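Long-range contacts in cpftsy (Physcomitrella patens, PDB 4AK9), which probably acts as the chloroplast signal recognition particle receptor, a SIMIBI-class GTPase serving protein transport in chloroplast biogenesis: residues 30-35 with 53-58; 47-52 with 72-77; 99-104 with 307-312; 114-119 with 230-235; 146-151 with 201-206. All blocks are in the same frame, centred on the assembly; numbering follows the deposited sequence.

Contact 1 of 5, residues 30-35 with 53-58; sequences LAVVDE and EEVLLV
Val55, on the last turns of helix 45-58, pushes its two methyl groups against Val32 and Val33 of helix 32-37, and Leu30 and Leu56 close the contact on one flank. No hydrogen bond crosses between the two segments, so everything that joins them directly is methyl against methyl. The valine group is the tighter part. Val55 CG2 lies 3.6 Å from Val32 CG2, and Val55 CG1 comes within 3.9 Å of Val33 CG2. With CG1 anti to the backbone N (chi1 167°), Val55 spreads both branches toward the facing segment: CG1 touches both valines, CG2 only Val32. Both valines meet Val55 at a slant, neither end-on nor side by side.

These residues belong to the helical bundle (N) domain of SRP-type GTPases, where the short helix 32-37 lies against the longer helix 45-58. Val33 also touches Lys89 and Leu92 of helix 85-101, and is thus shared by three helices of the bundle.

The leucine group is looser. Leu30 CD2 and Leu56 CD2 are 4.0 Å apart, the two side chains crossing at about a right angle, and Leu30 CD2 also reaches Val55 CG1 at 4.2 Å. Although the CB of neither leucine aims straight at the other segment, their ends bend inward to meet.

Polar links lie around this apolar patch. Asn29 ND2 donates to Val55 O, and Asp34 OD1 forms a salt bridge with Lys89. Glu53 and Glu54 are hydrogen-bonded to His212 and Gln254 of the second subunit.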
# COMPACT_ATOMS: atom_id res chain seq x y z
N LEU A 30 1.43 7.69 -12.50
CA LEU A 30 0.90 6.94 -13.64
C LEU A 30 1.38 7.46 -15.00
O LEU A 30 1.24 6.76 -16.01
CB LEU A 30 -0.60 6.89 -13.59
CG LEU A 30 -1.17 6.08 -12.40
CD1 LEU A 30 -2.69 6.20 -12.40
CD2 LEU A 30 -0.74 4.59 -12.47
N ALA A 31 1.94 8.66 -15.02
CA ALA A 31 2.41 9.27 -16.27
C ALA A 31 3.55 8.49 -16.93
O ALA A 31 3.72 8.53 -18.16
CB ALA A 31 2.82 10.72 -16.04
N VAL A 32 4.33 7.78 -16.14
CA VAL A 32 5.42 7.01 -16.72
C VAL A 32 4.92 5.90 -17.66
O VAL A 32 5.70 5.35 -18.44
CB VAL A 32 6.35 6.42 -15.65
CG1 VAL A 32 6.75 7.50 -14.65
CG2 VAL A 32 5.69 5.25 -14.95
N VAL A 33 3.63 5.56 -17.57
CA VAL A 33 3.05 4.51 -18.42
C VAL A 33 3.25 4.81 -19.91
O VAL A 33 3.68 3.93 -20.68
CB VAL A 33 1.57 4.24 -18.08
CG1 VAL A 33 0.90 3.40 -19.17
CG2 VAL A 33 1.46 3.51 -16.73
N ASP A 34 2.95 6.04 -20.30
CA ASP A 34 3.15 6.46 -21.70
C ASP A 34 4.60 6.30 -22.16
O ASP A 34 4.88 5.76 -23.23
CB ASP A 34 2.70 7.91 -21.91
CG ASP A 34 1.22 8.12 -21.62
OD1 ASP A 34 0.38 7.59 -22.40
OD2 ASP A 34 0.91 8.81 -20.63
N GLU A 35 5.53 6.76 -21.33
CA GLU A 35 6.95 6.60 -21.62
C GLU A 35 7.32 5.13 -21.77
O GLU A 35 8.01 4.74 -22.72
CB GLU A 35 7.78 7.20 -20.49
CG GLU A 35 9.28 6.95 -20.64
CD GLU A 35 10.02 8.15 -21.21
OE1 GLU A 35 9.34 9.15 -21.57
OE2 GLU A 35 11.27 8.10 -21.30
N GLU A 53 2.84 -3.38 -14.67
CA GLU A 53 2.12 -3.87 -13.52
C GLU A 53 2.71 -3.28 -12.25
O GLU A 53 1.94 -2.87 -11.35
CB GLU A 53 2.14 -5.37 -13.47
CG GLU A 53 1.01 -5.92 -12.68
CD GLU A 53 0.84 -7.41 -12.86
OE1 GLU A 53 1.05 -7.95 -13.99
OE2 GLU A 53 0.49 -8.05 -11.84
N GLU A 54 4.03 -3.19 -12.18
CA GLU A 54 4.71 -2.55 -11.05
C GLU A 54 4.39 -1.06 -10.92
O GLU A 54 4.26 -0.56 -9.82
CB GLU A 54 6.23 -2.80 -11.08
CG GLU A 54 6.58 -4.29 -10.97
CD GLU A 54 7.69 -4.59 -9.96
OE1 GLU A 54 8.89 -4.35 -10.28
OE2 GLU A 54 7.36 -5.08 -8.85
N VAL A 55 4.20 -0.34 -12.02
CA VAL A 55 3.80 1.05 -11.93
C VAL A 55 2.41 1.15 -11.27
O VAL A 55 2.17 1.99 -10.37
CB VAL A 55 3.83 1.72 -13.31
CG1 VAL A 55 3.13 3.04 -13.24
CG2 VAL A 55 5.31 1.89 -13.75
N LEU A 56 1.51 0.26 -11.65
CA LEU A 56 0.20 0.19 -11.00
C LEU A 56 0.28 -0.10 -9.50
O LEU A 56 -0.46 0.51 -8.72
CB LEU A 56 -0.70 -0.85 -11.66
CG LEU A 56 -0.99 -0.66 -13.16
CD1 LEU A 56 -2.00 -1.69 -13.62
CD2 LEU A 56 -1.48 0.77 -13.44
N LEU A 57 1.17 -0.99 -9.10
CA LEU A 57 1.35 -1.34 -7.69
C LEU A 57 1.82 -0.12 -6.89
O LEU A 57 1.40 0.08 -5.74
CB LEU A 57 2.32 -2.53 -7.51
CG LEU A 57 1.87 -3.91 -8.04
CD1 LEU A 57 2.99 -4.95 -7.80
CD2 LEU A 57 0.58 -4.42 -7.40
N VAL A 58 2.65 0.72 -7.50
CA VAL A 58 3.10 1.94 -6.85
C VAL A 58 1.90 2.84 -6.50
O VAL A 58 1.86 3.45 -5.43
CB VAL A 58 4.16 2.67 -7.71
CG1 VAL A 58 4.54 4.02 -7.06
CG2 VAL A 58 5.40 1.77 -7.92

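Contact 2 of 5, residues 47-52 with 72-77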
# COMPACT_ATOMS: atom_id res chain seq x y z
N SER A 47 8.42 -8.29 -20.44
CA SER A 47 9.22 -7.43 -19.56
C SER A 47 8.56 -6.06 -19.34
O SER A 47 8.54 -5.54 -18.20
CB SER A 47 10.62 -7.20 -20.15
OG SER A 47 11.37 -8.41 -20.13
N ILE A 48 8.02 -5.50 -20.42
CA ILE A 48 7.40 -4.20 -20.38
C ILE A 48 6.12 -4.28 -19.55
O ILE A 48 5.83 -3.36 -18.78
CB ILE A 48 7.09 -3.68 -21.81
CG1 ILE A 48 8.39 -3.49 -22.58
CG2 ILE A 48 6.35 -2.36 -21.75
CD1 ILE A 48 9.42 -2.75 -21.80
N LEU A 49 5.40 -5.38 -19.66
CA LEU A 49 4.11 -5.50 -18.98
C LEU A 49 4.34 -5.74 -17.49
O LEU A 49 3.53 -5.32 -16.67
CB LEU A 49 3.22 -6.59 -19.58
CG LEU A 49 2.72 -6.32 -21.01
CD1 LEU A 49 1.84 -7.45 -21.51
CD2 LEU A 49 1.96 -5.02 -21.06
N ASP A 50 5.43 -6.43 -17.15
CA ASP A 50 5.84 -6.54 -15.74
C ASP A 50 6.11 -5.16 -15.17
O ASP A 50 5.64 -4.85 -14.07
CB ASP A 50 7.10 -7.42 -15.59
CG ASP A 50 6.76 -8.91 -15.53
OD1 ASP A 50 5.58 -9.27 -15.73
OD2 ASP A 50 7.68 -9.74 -15.30
N GLU A 51 6.88 -4.35 -15.88
CA GLU A 51 7.14 -2.98 -15.47
C GLU A 51 5.85 -2.18 -15.33
O GLU A 51 5.71 -1.40 -14.37
CB GLU A 51 8.10 -2.27 -16.43
CG GLU A 51 9.48 -2.91 -16.51
CD GLU A 51 10.43 -2.13 -17.43
OE1 GLU A 51 10.48 -0.89 -17.30
OE2 GLU A 51 11.10 -2.77 -18.28
N LEU A 52 4.94 -2.34 -16.28
CA LEU A 52 3.62 -1.70 -16.24
C LEU A 52 2.86 -2.08 -14.97
O LEU A 52 2.29 -1.21 -14.27
CB LEU A 52 2.78 -2.09 -17.46
CG LEU A 52 1.34 -1.58 -17.45
CD1 LEU A 52 1.39 -0.07 -17.39
CD2 LEU A 52 0.57 -2.03 -18.72
N THR A 72 -5.34 -9.45 -18.76
CA THR A 72 -6.22 -9.24 -19.91
C THR A 72 -5.47 -8.64 -21.12
O THR A 72 -5.70 -9.03 -22.29
CB THR A 72 -7.40 -8.32 -19.50
OG1 THR A 72 -8.08 -8.91 -18.38
CG2 THR A 72 -8.37 -8.17 -20.64
N ILE A 73 -4.58 -7.69 -20.85
CA ILE A 73 -3.76 -7.07 -21.88
C ILE A 73 -2.80 -8.09 -22.50
O ILE A 73 -2.63 -8.12 -23.73
CB ILE A 73 -2.96 -5.89 -21.32
CG1 ILE A 73 -3.91 -4.77 -20.86
CG2 ILE A 73 -1.91 -5.36 -22.32
CD1 ILE A 73 -3.19 -3.67 -20.10
N ARG A 74 -2.17 -8.91 -21.64
CA ARG A 74 -1.28 -9.97 -22.10
C ARG A 74 -2.00 -10.92 -23.09
O ARG A 74 -1.41 -11.27 -24.12
CB ARG A 74 -0.69 -10.80 -20.93
CG ARG A 74 0.12 -9.99 -19.90
CD ARG A 74 0.68 -10.86 -18.73
NE ARG A 74 1.11 -10.02 -17.61
CZ ARG A 74 2.35 -9.53 -17.44
NH1 ARG A 74 3.31 -9.83 -18.31
NH2 ARG A 74 2.63 -8.75 -16.39
N LYS A 75 -3.23 -11.33 -22.76
CA LYS A 75 -4.00 -12.24 -23.63
C LYS A 75 -4.34 -11.57 -24.96
O LYS A 75 -4.24 -12.19 -26.02
CB LYS A 75 -5.32 -12.71 -23.00
CG LYS A 75 -5.28 -13.02 -21.52
CD LYS A 75 -4.76 -14.41 -21.22
CE LYS A 75 -4.96 -14.70 -19.74
NZ LYS A 75 -4.68 -16.13 -19.39
N ASP A 76 -4.78 -10.31 -24.89
CA ASP A 76 -5.14 -9.56 -26.10
C ASP A 76 -3.92 -9.36 -27.01
O ASP A 76 -4.05 -9.34 -28.26
CB ASP A 76 -5.78 -8.21 -25.74
CG ASP A 76 -7.17 -8.36 -25.10
OD1 ASP A 76 -7.70 -9.50 -25.05
OD2 ASP A 76 -7.75 -7.35 -24.66
N ILE A 77 -2.74 -9.22 -26.41
CA ILE A 77 -1.52 -9.12 -27.21
C ILE A 77 -1.20 -10.46 -27.88
O ILE A 77 -0.90 -10.51 -29.08
CB ILE A 77 -0.30 -8.66 -26.37
CG1 ILE A 77 -0.44 -7.18 -26.03
CG2 ILE A 77 1.00 -8.88 -27.14
CD1 ILE A 77 0.59 -6.67 -25.01
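Arg74 turns its CG beside the backbone N (chi1 -59°) and then runs extended from CG to NE, which carries the guanidinium across to Asp50 on the facing helix. Asp50 CG also sits beside its backbone N, bringing the carboxylate back toward the arginine although its CB points away. The resulting salt bridge joins Arg74 NH2 to Asp50 OD1 at 3.1 Å. It is bent, 135° at the hydrogen: the carboxylate and guanidinium planes are 65° apart, and OD1 lies tilted out of the guanidinium plane.

Leu49 slides past the arginine in the opposite direction. Its CB lies over one guanidinium face, toward its rim, 3.5 Å from Arg74 NH1, and its CD1 lies 3.5 Å from Arg74 CG. Here segments 47-52 and 72-77, on neighbouring helices 45-58 and 63-78 of the SRP-type helical bundle, run nearly antiparallel, the axes of the two segments 11.2 Å apart at closest.

On the apolar side, Leu49 CD1 meets Ile77 CD1 tip to tip at 3.8 Å, while the Leu49 and Ile73 side chains cross at a slant, CD2 of Leu49 4.1 Å from CG2 of Ile73. Arg74 also bridges to Glu53 through NH2 and to Glu46 through NH1, so a leucine here would probably take this cation from three carboxylates and leave the side of Leu49 less covered. Asp50 OD2 accepts from Leu211 N of the second subunit.

Contact 3 of 5, residues 99-104 with 307-312; sequences LLTERV and FDAQSF
Two phenylalanine rings receive the methyls of Leu100: CD1 lies 3.7 Å from Phe312 CD2 and CD2 lies 4.1 Å from Phe307 CZ. Both approaches are oblique to the ring, and the leucine side chain stands at about a right angle to each phenylalanine. Phe312 also makes an edge-to-face contact with the ring of Phe23. The arrangement belongs to the interface of the N and G domains in SRP-type GTPases, where the end of helix 85-101, the last helix of the helical bundle, faces the C-terminal helix 309-316 of the GTPase domain.

Ala309, in the first turn of that C-terminal helix, supplies the close approach. Its CB touches Leu100 CB at 3.8 Å and Thr101 CG2 at 3.5 Å. The small side chain lets the backbones come close, with Leu100 CA 6.1 Å from Ala309 CA. Thr101 sets OG1 between its backbone N and carbonyl carbon (chi1 54°), which leaves CG2 anti to the carbonyl carbon; the hydroxyl is hydrogen-bonded to Phe97 O one turn back, and the methyl is the branch that meets the alanine. Phe97 itself packs on Ala309 and Gln310, extending the patch along helix 85-101. Beyond the two rings, Val281 of helix 280-288 touches both Phe307 and Phe312.

The start of helix 309-316 is fixed from within its own segment. Asp308 is the N-cap: its OD2, met on the anti side, accepts from Ser311 N at 3.0 Å, the N-H pointing well at it (158°), and from Ser311 OG at 2.8 Å.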
# COMPACT_ATOMS: atom_id res chain seq x y z
N LEU A 99 -13.57 -2.90 -14.64
CA LEU A 99 -13.45 -3.36 -13.26
C LEU A 99 -14.29 -2.49 -12.35
O LEU A 99 -14.85 -2.99 -11.38
CB LEU A 99 -12.01 -3.29 -12.79
CG LEU A 99 -11.06 -4.38 -13.27
CD1 LEU A 99 -9.81 -4.31 -12.38
CD2 LEU A 99 -11.73 -5.74 -13.14
N LEU A 100 -14.37 -1.19 -12.66
CA LEU A 100 -15.13 -0.25 -11.81
C LEU A 100 -16.64 -0.34 -11.94
O LEU A 100 -17.38 0.16 -11.10
CB LEU A 100 -14.66 1.21 -12.05
CG LEU A 100 -13.29 1.60 -11.47
CD1 LEU A 100 -12.80 2.93 -12.14
CD2 LEU A 100 -13.39 1.78 -9.95
N THR A 101 -17.12 -0.98 -13.01
CA THR A 101 -18.52 -0.89 -13.34
C THR A 101 -19.24 -2.22 -13.59
O THR A 101 -20.46 -2.28 -13.51
CB THR A 101 -18.69 -0.07 -14.64
OG1 THR A 101 -17.87 -0.65 -15.67
CG2 THR A 101 -18.28 1.40 -14.44
N GLU A 102 -18.52 -3.27 -13.95
CA GLU A 102 -19.19 -4.50 -14.39
C GLU A 102 -19.95 -5.25 -13.28
O GLU A 102 -20.92 -5.96 -13.58
CB GLU A 102 -18.18 -5.45 -15.04
CG GLU A 102 -17.20 -6.06 -14.03
CD GLU A 102 -15.92 -6.58 -14.68
OE1 GLU A 102 -15.90 -6.74 -15.92
OE2 GLU A 102 -14.94 -6.84 -13.94
N ARG A 103 -19.53 -5.11 -12.02
CA ARG A 103 -20.09 -5.91 -10.95
C ARG A 103 -20.93 -5.11 -9.94
O ARG A 103 -21.93 -5.62 -9.39
CB ARG A 103 -18.95 -6.69 -10.24
CG ARG A 103 -19.34 -7.30 -8.87
CD ARG A 103 -20.41 -8.44 -8.97
NE ARG A 103 -20.62 -9.06 -7.66
CZ ARG A 103 -21.42 -8.55 -6.73
NH1 ARG A 103 -22.10 -7.44 -6.98
NH2 ARG A 103 -21.55 -9.14 -5.54
N VAL A 104 -20.59 -3.84 -9.71
CA VAL A 104 -21.25 -3.10 -8.64
C VAL A 104 -22.58 -2.49 -9.02
O VAL A 104 -22.89 -2.28 -10.21
CB VAL A 104 -20.34 -1.96 -8.06
CG1 VAL A 104 -19.21 -2.57 -7.23
CG2 VAL A 104 -19.80 -1.09 -9.21
N PHE A 307 -18.98 9.91 -7.30
CA PHE A 307 -18.05 9.15 -8.10
C PHE A 307 -18.62 8.80 -9.48
O PHE A 307 -19.78 8.43 -9.63
CB PHE A 307 -17.64 7.87 -7.36
CG PHE A 307 -16.56 7.10 -8.06
CD1 PHE A 307 -15.25 7.54 -8.01
CD2 PHE A 307 -16.86 5.94 -8.77
CE1 PHE A 307 -14.23 6.84 -8.67
CE2 PHE A 307 -15.85 5.23 -9.41
CZ PHE A 307 -14.54 5.69 -9.36
N ASP A 308 -17.79 8.90 -10.51
CA ASP A 308 -18.14 8.39 -11.83
C ASP A 308 -16.91 7.71 -12.42
O ASP A 308 -15.84 8.32 -12.48
CB ASP A 308 -18.61 9.52 -12.75
CG ASP A 308 -18.87 9.04 -14.15
OD1 ASP A 308 -19.86 8.29 -14.34
OD2 ASP A 308 -18.10 9.38 -15.08
N ALA A 309 -17.07 6.46 -12.85
CA ALA A 309 -15.94 5.64 -13.27
C ALA A 309 -15.22 6.24 -14.48
O ALA A 309 -14.02 6.32 -14.53
CB ALA A 309 -16.41 4.24 -13.59
N GLN A 310 -15.98 6.68 -15.48
CA GLN A 310 -15.31 7.30 -16.63
C GLN A 310 -14.52 8.57 -16.26
O GLN A 310 -13.38 8.75 -16.70
CB GLN A 310 -16.29 7.56 -17.77
CG GLN A 310 -15.59 7.83 -19.10
CD GLN A 310 -14.64 6.72 -19.51
OE1 GLN A 310 -15.06 5.58 -19.77
NE2 GLN A 310 -13.34 7.04 -19.58
N SER A 311 -15.11 9.45 -15.45
CA SER A 311 -14.41 10.67 -15.03
C SER A 311 -13.15 10.35 -14.26
O SER A 311 -12.12 11.02 -14.40
CB SER A 311 -15.31 11.50 -14.12
OG SER A 311 -16.57 11.70 -14.77
N PHE A 312 -13.23 9.33 -13.42
CA PHE A 312 -12.08 8.92 -12.63
C PHE A 312 -10.96 8.44 -13.54
O PHE A 312 -9.79 8.83 -13.38
CB PHE A 312 -12.50 7.83 -11.64
CG PHE A 312 -11.36 7.21 -10.89
CD1 PHE A 312 -10.76 7.88 -9.83
CD2 PHE A 312 -10.89 5.94 -11.24
CE1 PHE A 312 -9.68 7.27 -9.13
CE2 PHE A 312 -9.82 5.33 -10.54
CZ PHE A 312 -9.23 6.01 -9.48

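Contact 4 of 5, residues 114-119 with 230-235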
# COMPACT_ATOMS: atom_id res chain seq x y z
N SER A 114 -40.26 6.93 -0.49
CA SER A 114 -40.85 7.59 0.66
C SER A 114 -39.81 8.41 1.40
O SER A 114 -38.60 8.18 1.28
CB SER A 114 -41.48 6.57 1.60
OG SER A 114 -40.53 5.57 1.96
N ARG A 115 -40.29 9.36 2.18
CA ARG A 115 -39.44 10.18 3.01
C ARG A 115 -39.85 10.00 4.46
O ARG A 115 -41.02 9.72 4.74
CB ARG A 115 -39.54 11.65 2.57
CG ARG A 115 -40.72 11.96 1.66
CD ARG A 115 -41.85 12.67 2.42
NE ARG A 115 -41.34 13.77 3.24
CZ ARG A 115 -40.96 14.95 2.75
NH1 ARG A 115 -41.03 15.17 1.44
NH2 ARG A 115 -40.50 15.90 3.56
N PRO A 116 -38.91 10.14 5.40
CA PRO A 116 -37.51 10.53 5.16
C PRO A 116 -36.65 9.36 4.69
O PRO A 116 -36.91 8.21 5.07
CB PRO A 116 -37.05 10.97 6.54
CG PRO A 116 -37.85 10.13 7.49
CD PRO A 116 -39.17 9.85 6.82
N ALA A 117 -35.65 9.65 3.87
CA ALA A 117 -34.55 8.70 3.66
C ALA A 117 -33.61 8.80 4.86
O ALA A 117 -33.50 9.86 5.50
CB ALA A 117 -33.81 8.98 2.37
N VAL A 118 -32.93 7.70 5.17
CA VAL A 118 -32.02 7.69 6.30
C VAL A 118 -30.66 7.13 5.86
O VAL A 118 -30.57 6.02 5.32
CB VAL A 118 -32.55 6.86 7.48
CG1 VAL A 118 -31.52 6.80 8.62
CG2 VAL A 118 -33.87 7.47 8.01
N LEU A 119 -29.60 7.92 6.05
CA LEU A 119 -28.25 7.51 5.64
C LEU A 119 -27.42 7.36 6.91
O LEU A 119 -27.29 8.32 7.70
CB LEU A 119 -27.63 8.59 4.75
CG LEU A 119 -27.82 8.63 3.23
CD1 LEU A 119 -29.20 8.26 2.82
CD2 LEU A 119 -27.46 9.99 2.69
N LYS A 230 -36.36 -0.03 13.32
CA LYS A 230 -37.59 -0.08 14.12
C LYS A 230 -38.35 1.24 14.05
O LYS A 230 -39.59 1.25 13.97
CB LYS A 230 -37.26 -0.41 15.56
CG LYS A 230 -38.46 -0.38 16.48
CD LYS A 230 -38.09 -0.96 17.83
CE LYS A 230 -39.15 -0.60 18.86
NZ LYS A 230 -38.82 -1.23 20.17
N ALA A 231 -37.63 2.36 14.07
CA ALA A 231 -38.28 3.67 13.96
C ALA A 231 -38.85 3.89 12.58
O ALA A 231 -39.87 4.55 12.42
CB ALA A 231 -37.31 4.79 14.31
N LEU A 232 -38.19 3.33 11.57
CA LEU A 232 -38.67 3.47 10.20
C LEU A 232 -38.22 2.26 9.41
O LEU A 232 -37.01 2.08 9.17
CB LEU A 232 -38.15 4.78 9.57
CG LEU A 232 -38.62 5.12 8.17
CD1 LEU A 232 -40.15 5.29 8.12
CD2 LEU A 232 -37.95 6.41 7.72
N SER A 233 -39.17 1.43 9.00
CA SER A 233 -38.83 0.11 8.44
C SER A 233 -38.06 0.17 7.12
O SER A 233 -37.35 -0.78 6.80
CB SER A 233 -40.07 -0.80 8.33
OG SER A 233 -40.83 -0.48 7.19
N SER A 234 -38.17 1.28 6.39
CA SER A 234 -37.43 1.45 5.12
C SER A 234 -35.97 1.87 5.33
O SER A 234 -35.19 1.99 4.37
CB SER A 234 -38.15 2.46 4.21
OG SER A 234 -38.40 3.70 4.88
N ALA A 235 -35.60 2.11 6.58
CA ALA A 235 -34.29 2.65 6.93
C ALA A 235 -33.39 1.58 7.55
O ALA A 235 -33.88 0.60 8.14
CB ALA A 235 -34.47 3.81 7.90
O HOH W 1 -36.28 5.48 5.11
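Val118 and Ala235 mark the nearest backbone approach, their CA atoms 5.6 Å apart. Segment 114-119 arrives extended, passes a cis peptide bond before Pro116 and enters strand 117-123. On the other side helix 215-231 ends, Leu232 leaves helical geometry, and the chain folds through a type I turn from Leu232 to Ala235, closed by a bond from Ala235 N to Leu232 O of 2.9 Å. No hydrogen bond passes directly between the two segments; a water makes the polar link, donating to Pro116 O and accepting from Ser234 OG, each at 2.8 Å. Ser234 holds OG between its backbone N and carbonyl carbon (chi1 53°), which sets the hydroxyl on the side of the turn that faces the proline carbonyl.

Leu232 does most of the apolar work. Its CD2 rests against the proline ring, 3.7 Å from Pro116 CG, while the same methyl lies 3.4 Å from Pro116 O, so one leucine branch covers both the ring and its carbonyl. Further in, Ala235 CB packs on Val118 CB at 3.6 Å and also touches CG2; the small methyl fits where the strand comes close.

The contact thus joins the turn between helix 215-231 and strand 238-244 to the start of strand 117-123, which leads into the probable P-loop. Val228 of helix 215-231 touches both Val118 and Ala235. Helix 184-197 flanks the other end, with Val192 against Leu232 and Val196 against Pro116. Val118 N is hydrogen-bonded to Asn237 OD1, just before the next strand, 238-244.

Contact 5 of 5, residues 146-151 with 201-206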
# COMPACT_ATOMS: atom_id res chain seq x y z
N LYS A 146 -34.46 19.07 2.67
CA LYS A 146 -34.51 19.38 4.10
C LYS A 146 -33.81 18.29 4.94
O LYS A 146 -34.28 17.14 5.02
CB LYS A 146 -35.96 19.53 4.52
CG LYS A 146 -36.19 19.83 5.99
CD LYS A 146 -37.68 20.07 6.23
CE LYS A 146 -37.98 20.34 7.70
NZ LYS A 146 -39.44 20.13 7.97
N VAL A 147 -32.71 18.66 5.60
CA VAL A 147 -31.80 17.70 6.23
C VAL A 147 -31.84 17.77 7.75
O VAL A 147 -31.84 18.86 8.33
CB VAL A 147 -30.32 17.97 5.83
CG1 VAL A 147 -29.37 17.03 6.56
CG2 VAL A 147 -30.16 17.86 4.32
N LEU A 148 -31.87 16.60 8.39
CA LEU A 148 -31.72 16.50 9.83
C LEU A 148 -30.48 15.67 10.17
O LEU A 148 -30.33 14.55 9.67
CB LEU A 148 -32.95 15.84 10.47
CG LEU A 148 -32.85 15.53 11.97
CD1 LEU A 148 -32.83 16.83 12.77
CD2 LEU A 148 -34.01 14.62 12.46
N MET A 149 -29.61 16.20 11.02
CA MET A 149 -28.43 15.45 11.43
C MET A 149 -28.65 14.77 12.76
O MET A 149 -29.35 15.30 13.63
CB MET A 149 -27.19 16.36 11.51
CG MET A 149 -26.78 16.96 10.19
SD MET A 149 -25.36 18.04 10.44
CE MET A 149 -25.05 18.61 8.80
N ALA A 150 -28.06 13.58 12.93
CA ALA A 150 -28.18 12.84 14.18
C ALA A 150 -26.81 12.51 14.73
O ALA A 150 -25.99 11.82 14.07
CB ALA A 150 -28.98 11.56 13.97
N ALA A 151 -26.54 13.00 15.94
CA ALA A 151 -25.23 12.84 16.56
C ALA A 151 -25.11 11.54 17.33
O ALA A 151 -25.13 11.52 18.57
CB ALA A 151 -24.90 14.03 17.46
N ASP A 201 -36.63 15.48 4.75
CA ASP A 201 -36.43 14.63 3.57
C ASP A 201 -35.35 13.58 3.78
O ASP A 201 -35.42 12.49 3.21
CB ASP A 201 -36.08 15.46 2.35
CG ASP A 201 -37.18 16.45 1.98
OD1 ASP A 201 -38.27 16.00 1.55
OD2 ASP A 201 -36.95 17.67 2.10
N VAL A 202 -34.34 13.92 4.57
CA VAL A 202 -33.16 13.05 4.71
C VAL A 202 -32.64 13.18 6.13
O VAL A 202 -32.62 14.29 6.66
CB VAL A 202 -32.01 13.48 3.77
CG1 VAL A 202 -30.78 12.65 4.04
CG2 VAL A 202 -32.41 13.33 2.30
N VAL A 203 -32.27 12.06 6.74
CA VAL A 203 -31.62 12.08 8.03
C VAL A 203 -30.20 11.54 7.83
O VAL A 203 -30.02 10.47 7.25
CB VAL A 203 -32.29 11.15 9.03
CG1 VAL A 203 -31.56 11.17 10.37
CG2 VAL A 203 -33.77 11.52 9.21
N LEU A 204 -29.21 12.30 8.28
CA LEU A 204 -27.79 11.92 8.16
C LEU A 204 -27.28 11.52 9.54
O LEU A 204 -27.15 12.36 10.43
CB LEU A 204 -26.97 13.09 7.61
CG LEU A 204 -26.65 13.24 6.12
CD1 LEU A 204 -27.60 12.47 5.25
CD2 LEU A 204 -26.53 14.71 5.63
N CYS A 205 -27.00 10.24 9.74
CA CYS A 205 -26.62 9.71 11.08
C CYS A 205 -25.13 9.50 11.25
O CYS A 205 -24.50 8.80 10.45
CB CYS A 205 -27.29 8.35 11.32
SG CYS A 205 -29.10 8.36 11.20
N ASP A 206 -24.56 10.06 12.31
CA ASP A 206 -23.19 9.71 12.68
C ASP A 206 -23.25 8.50 13.60
O ASP A 206 -24.26 8.26 14.25
CB ASP A 206 -22.52 10.87 13.39
CG ASP A 206 -20.99 10.75 13.42
OD1 ASP A 206 -20.44 9.81 12.77
OD2 ASP A 206 -20.35 11.60 14.07
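Lys146 and Asp201 start the pairing with a two-way grip. Lys146 N donates to Asp201 OD2 at 2.9 Å, using the anti lone pair of that oxygen, and Lys146 O accepts from both Asp201 N, at 2.9 Å in the carbonyl plane, and Val202 N, at a longer 3.3 Å. With CG anti to its carbonyl carbon (chi1 -62°), Asp201 brings OD2 to the lysine amide; its OD1 forms a salt bridge with Arg115. With alanine in place of Asp201, the Lys146 N-H would probably lose this acceptor and Arg115 one of its carboxylates.

From there the bonds alternate along two parallel strands: Leu148 N to Val202 O, Leu204 N to Leu148 O, Ala150 N to Leu204 O, and last Asp206 N to Ala150 O at 2.9 Å, nearly straight at 173°.

Side chains pack on both faces. Val147 and Leu204 cross at a slant, CG1 of the valine 3.8 Å from CD2 of the leucine, on the face that Met149 shares and helix 126-142 covers. On the other, Ala150 CB lies 4.2 Å from Cys205 SG and 4.4 Å from Val203 CG1, under helix 184-197.

Neighbouring parallel strands with helices on both faces are the core of the P-loop GTPase fold. Asp206, at the end of strand 202-205, touches the P-loop-like residues and probably begins the DTxGR-type G3 motif of SRP GTPases.

From the N terminus, contact 1 closes a short loop between helices 32-37 and 45-58, and contact 2 crosses it, since segment 47-52 lies inside that loop and 72-77 beyond it. The two touch, share helix 45-58, and join three helices of the bundle, on the side that meets the second subunit. Contact 3 then closes a far larger loop, of 202 residues, tying the last bundle helix to the C-terminal helix. Contact 4 is nested inside it, and contact 5 inside contact 4; these touch through neighbouring strands 117-123 and 202-205. Contacts 1 and 2 lie more than 40 Å from contacts 4 and 5, between centres, with contact 3 between them.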